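Local coordinates for DPS family dna-binding stress response protein (Thermosynechococcus elongatus, PDB 2C41) that probably binds and oxidises iron as a twelve-subunit ferritin-like shell and, like other members of the Dps family, is thought to associate with DNA under stress, at residues 92-95 against 96-99; 131-134 against 135-139. One frame throughout, in Å; residues are numbered along the deposited sequence.

How the contacts relate
Followed from the N terminus, the chain first lays down helices 6-35 and 41-68, runs through the short helix 80-83 and a loop, and then reaches contact 1, where 92-95 turns into 96-99 at the start of helix 95-122. Contact 2, 131-134 against 135-139, comes later, on helix 126-149, the next helix along. Both are local and close no long loop; they stand in series, neither enclosing nor crossing the other. Their centres lie about 25 Å apart, on opposite sides of the centre of the chain. Contact 1 joins the loop after helix 80-83 to the third long helix of the ferritin-like four-helix bundle; contact 2 joins successive turns of the fourth.

Contact 1. Residues 92-95 against 96-99; sequences QLTV and KQMI
A capping box starts helix 95-122, with Thr94 at the N-cap and Gln97 three residues on. Gln97 N donates to Thr94 OG1 at 3.0 Å. In return Thr94 N gives a nearly straight bond to Gln97 OE1 at 2.9 Å. Thr94 OG1 sits between its own backbone N and carbonyl carbon (chi1 68°), which turns it toward Gln97 N. The Gln97 chain, extended beyond CG, reaches back across the threonine, so that its amide oxygen also comes to 3.4 Å from Leu93 CA. Replacing Thr94 by an alanine is likely to leave Gln97 N without its side-chain acceptor and the box with half its bonds. In the ferritin-like bundle this end of the helix packs on neighbouring helices: Met98 meets Tyr32 and Leu35, while Ile99 meets Phe48 and Leu146. Regular helical bonding takes over at once, Met98 N to Thr94 O at 2.9 Å and Ile99 N to Val95 O at 3.0 Å. Beside the box Leu93 crosses Met98 obliquely, its CB 4.0 Å from Met98 CG, while Met98 CE lies 3.5 Å from Leu93 O. Asp154 of a second subunit packs against Thr94 and Val95.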
loop_
_atom_site.group_PDB
_atom_site.type_symbol
_atom_site.label_atom_id
_atom_site.label_comp_id
_atom_site.label_asym_id
_atom_site.label_seq_id
_atom_site.Cartn_x
_atom_site.Cartn_y
_atom_site.Cartn_z
ATOM N N GLN C 92 5.431 14.244 40.212
ATOM C CA GLN C 92 6.441 13.287 39.774
ATOM C C GLN C 92 6.067 11.886 40.260
ATOM O O GLN C 92 5.746 11.691 41.431
ATOM C CB GLN C 92 7.824 13.694 40.296
ATOM C CG GLN C 92 8.251 15.115 39.924
ATOM C CD GLN C 92 8.792 15.237 38.507
ATOM O OE1 GLN C 92 9.529 14.371 38.028
ATOM N NE2 GLN C 92 8.449 16.332 37.837
ATOM N N LEU C 93 6.089 10.923 39.345
ATOM C CA LEU C 93 5.700 9.547 39.655
ATOM C C LEU C 93 6.779 8.574 39.205
ATOM O O LEU C 93 7.453 8.810 38.193
ATOM C CB LEU C 93 4.396 9.183 38.938
ATOM C CG LEU C 93 3.144 10.053 39.115
ATOM C CD1 LEU C 93 2.033 9.544 38.201
ATOM C CD2 LEU C 93 2.687 10.072 40.563
ATOM N N THR C 94 6.929 7.472 39.936
ATOM C CA THR C 94 7.755 6.369 39.448
ATOM C C THR C 94 6.996 5.666 38.332
ATOM O O THR C 94 5.776 5.855 38.181
ATOM C CB THR C 94 8.073 5.325 40.544
ATOM O OG1 THR C 94 6.871 4.634 40.919
ATOM C CG2 THR C 94 8.718 5.979 41.781
ATOM N N VAL C 95 7.701 4.852 37.554
ATOM C CA VAL C 95 7.040 4.052 36.522
ATOM C C VAL C 95 5.967 3.143 37.145
ATOM O O VAL C 95 4.850 3.051 36.625
ATOM C CB VAL C 95 8.059 3.255 35.665
ATOM C CG1 VAL C 95 7.347 2.443 34.615
ATOM C CG2 VAL C 95 9.037 4.210 34.987
ATOM N N LYS C 96 6.303 2.491 38.262
ATOM C CA LYS C 96 5.330 1.647 38.965
ATOM C C LYS C 96 4.061 2.436 39.309
ATOM O O LYS C 96 2.951 1.953 39.082
ATOM C CB LYS C 96 5.945 1.037 40.228
ATOM C CG LYS C 96 4.967 0.187 41.034
ATOM C CD LYS C 96 5.674 -0.576 42.137
ATOM C CE LYS C 96 4.712 -1.554 42.786
ATOM N NZ LYS C 96 5.430 -2.769 43.259
ATOM N N GLN C 97 4.240 3.641 39.851
ATOM C CA GLN C 97 3.122 4.522 40.194
ATOM C C GLN C 97 2.281 4.911 38.980
ATOM O O GLN C 97 1.061 4.980 39.069
ATOM C CB GLN C 97 3.616 5.783 40.910
ATOM C CG GLN C 97 3.934 5.537 42.377
ATOM C CD GLN C 97 4.661 6.697 43.049
ATOM O OE1 GLN C 97 5.333 7.509 42.396
ATOM N NE2 GLN C 97 4.544 6.764 44.381
ATOM N N MET C 98 2.936 5.180 37.854
ATOM C CA MET C 98 2.212 5.500 36.612
ATOM C C MET C 98 1.286 4.357 36.214
ATOM O O MET C 98 0.113 4.567 35.881
ATOM C CB MET C 98 3.190 5.749 35.460
ATOM C CG MET C 98 4.015 7.015 35.599
ATOM S SD MET C 98 5.226 7.096 34.258
ATOM C CE MET C 98 6.320 8.344 34.936
ATOM N N ILE C 99 1.832 3.149 36.241
ATOM C CA ILE C 99 1.089 1.938 35.889
ATOM C C ILE C 99 -0.086 1.701 36.852
ATOM O O ILE C 99 -1.201 1.422 36.406
ATOM C CB ILE C 99 2.025 0.717 35.773
ATOM C CG1 ILE C 99 3.027 0.941 34.620
ATOM C CG2 ILE C 99 1.218 -0.565 35.531
ATOM C CD1 ILE C 99 4.047 -0.178 34.433
#

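Contact 2. Residues 131-134 against 135-139; sequences LYTR and LVQTH
Leu131 and Leu135, one turn apart on helix 126-149, meet through their branched ends: Leu131 CD1 lies 3.9 Å from Leu135 CD1, and as near to the branch carbon Leu135 CG. With CG pointing opposite the backbone N (chi1 -180°), the second torsion of Leu131 brings CD1 forward to the next turn. Leu135 also leans on the backbone, with CG 3.3 Å from Leu131 O, the same carbonyl that receives the nearly straight helical bond from Leu135 N at 2.9 Å. On its other branch, Leu135 CD2 comes to 3.6 Å from Arg134 NH2, an oblique approach to the guanidinium made possible by the bend of the arginine chain at chi3 (53°).

Val136 CG1 lies 3.4 Å from Thr133 O, while Val136 N donates to Tyr132 O at 2.9 Å from a position tilted 30° out of the carbonyl plane. The next bond is of the i to i+3 kind and is long and bent: Gln137 N reaches Arg134 O at 3.2 Å from above the carbonyl plane.

Farther out, helix 41-68 covers the leucine side, where Leu131 touches Arg65 and Leu135 touches Glu61. That glutamate forms a salt bridge with Arg134 NH1, and the Tyr132 hydroxyl hydrogen-bonds Thr14 of helix 6-35. Val136 packs on Ile126 of a neighbouring subunit, so this piece of the four-helix bundle also borders a subunit interface of the dodecamer.

A buried leucine pair thus borders a charged group whose NH1 is paired with a carboxylate. The salt bridge probably helps to fix the guanidinium beside Leu135 CD2, and the charge of Arg134 is likely to be partly offset by Glu61.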
loop_
_atom_site.group_PDB
_atom_site.type_symbol
_atom_site.label_atom_id
_atom_site.label_comp_id
_atom_site.label_asym_id
_atom_site.label_seq_id
_atom_site.Cartn_x
_atom_site.Cartn_y
_atom_site.Cartn_z
ATOM N N LEU C 131 -21.708 1.187 21.665
ATOM C CA LEU C 131 -20.485 1.971 21.727
ATOM C C LEU C 131 -19.737 1.666 23.027
ATOM O O LEU C 131 -18.555 1.324 22.999
ATOM C CB LEU C 131 -20.797 3.471 21.603
ATOM C CG LEU C 131 -19.615 4.445 21.650
ATOM C CD1 LEU C 131 -18.568 4.114 20.593
ATOM C CD2 LEU C 131 -20.108 5.880 21.495
ATOM N N TYR C 132 -20.438 1.754 24.156
ATOM C CA TYR C 132 -19.825 1.454 25.449
ATOM C C TYR C 132 -19.347 0.006 25.537
ATOM O O TYR C 132 -18.297 -0.279 26.127
ATOM C CB TYR C 132 -20.805 1.747 26.594
ATOM C CG TYR C 132 -21.048 3.221 26.847
ATOM C CD1 TYR C 132 -22.332 3.699 27.119
ATOM C CD2 TYR C 132 -19.993 4.142 26.823
ATOM C CE1 TYR C 132 -22.559 5.048 27.351
ATOM C CE2 TYR C 132 -20.210 5.493 27.055
ATOM C CZ TYR C 132 -21.497 5.937 27.322
ATOM O OH TYR C 132 -21.698 7.268 27.572
ATOM N N THR C 133 -20.132 -0.898 24.954
ATOM C CA THR C 133 -19.827 -2.334 24.970
ATOM C C THR C 133 -18.544 -2.639 24.192
ATOM O O THR C 133 -17.733 -3.460 24.623
ATOM C CB THR C 133 -21.001 -3.154 24.441
ATOM O OG1 THR C 133 -22.129 -2.966 25.306
ATOM C CG2 THR C 133 -20.661 -4.653 24.397
ATOM N N ARG C 134 -18.363 -1.968 23.057
ATOM C CA ARG C 134 -17.132 -2.112 22.268
ATOM C C ARG C 134 -15.932 -1.475 22.977
ATOM O O ARG C 134 -14.877 -2.103 23.136
ATOM C CB ARG C 134 -17.321 -1.515 20.866
ATOM C CG ARG C 134 -16.034 -1.458 20.029
ATOM C CD ARG C 134 -16.309 -1.201 18.552
ATOM N NE ARG C 134 -17.148 -0.023 18.320
ATOM C CZ ARG C 134 -16.718 1.242 18.314
ATOM N NH1 ARG C 134 -17.587 2.223 18.086
ATOM N NH2 ARG C 134 -15.433 1.538 18.516
ATOM N N LEU C 135 -16.095 -0.223 23.396
ATOM C CA LEU C 135 -14.988 0.524 23.989
ATOM C C LEU C 135 -14.479 -0.090 25.288
ATOM O O LEU C 135 -13.275 -0.082 25.555
ATOM C CB LEU C 135 -15.356 1.998 24.203
ATOM C CG LEU C 135 -15.675 2.847 22.957
ATOM C CD1 LEU C 135 -15.778 4.324 23.358
ATOM C CD2 LEU C 135 -14.644 2.634 21.843
ATOM N N VAL C 136 -15.388 -0.627 26.096
ATOM C CA VAL C 136 -14.972 -1.190 27.386
ATOM C C VAL C 136 -13.978 -2.355 27.216
ATOM O O VAL C 136 -13.109 -2.556 28.062
ATOM C CB VAL C 136 -16.191 -1.537 28.288
ATOM C CG1 VAL C 136 -16.816 -2.866 27.885
ATOM C CG2 VAL C 136 -15.794 -1.544 29.768
ATOM N N GLN C 137 -14.081 -3.091 26.105
ATOM C CA GLN C 137 -13.176 -4.217 25.850
ATOM C C GLN C 137 -11.737 -3.745 25.637
ATOM O O GLN C 137 -10.785 -4.409 26.050
ATOM C CB GLN C 137 -13.669 -5.058 24.668
ATOM C CG GLN C 137 -15.039 -5.691 24.935
ATOM C CD GLN C 137 -15.670 -6.287 23.696
ATOM O OE1 GLN C 137 -16.696 -5.786 23.187
ATOM N NE2 GLN C 137 -15.054 -7.345 23.181
ATOM N N THR C 138 -11.586 -2.584 24.998
ATOM C CA THR C 138 -10.259 -1.982 24.833
ATOM C C THR C 138 -9.680 -1.590 26.202
ATOM O O THR C 138 -8.516 -1.853 26.489
ATOM C CB THR C 138 -10.326 -0.794 23.857
ATOM O OG1 THR C 138 -10.650 -1.306 22.557
ATOM C CG2 THR C 138 -8.999 -0.054 23.793
ATOM N N HIS C 139 -10.506 -0.987 27.052
ATOM C CA HIS C 139 -10.080 -0.686 28.424
ATOM C C HIS C 139 -9.690 -1.942 29.203
ATOM O O HIS C 139 -8.701 -1.944 29.957
ATOM C CB HIS C 139 -11.160 0.115 29.152
ATOM C CG HIS C 139 -11.095 1.577 28.859
ATOM N ND1 HIS C 139 -11.959 2.210 27.991
ATOM C CD2 HIS C 139 -10.230 2.524 29.287
ATOM C CE1 HIS C 139 -11.643 3.491 27.917
ATOM N NE2 HIS C 139 -10.593 3.704 28.689
#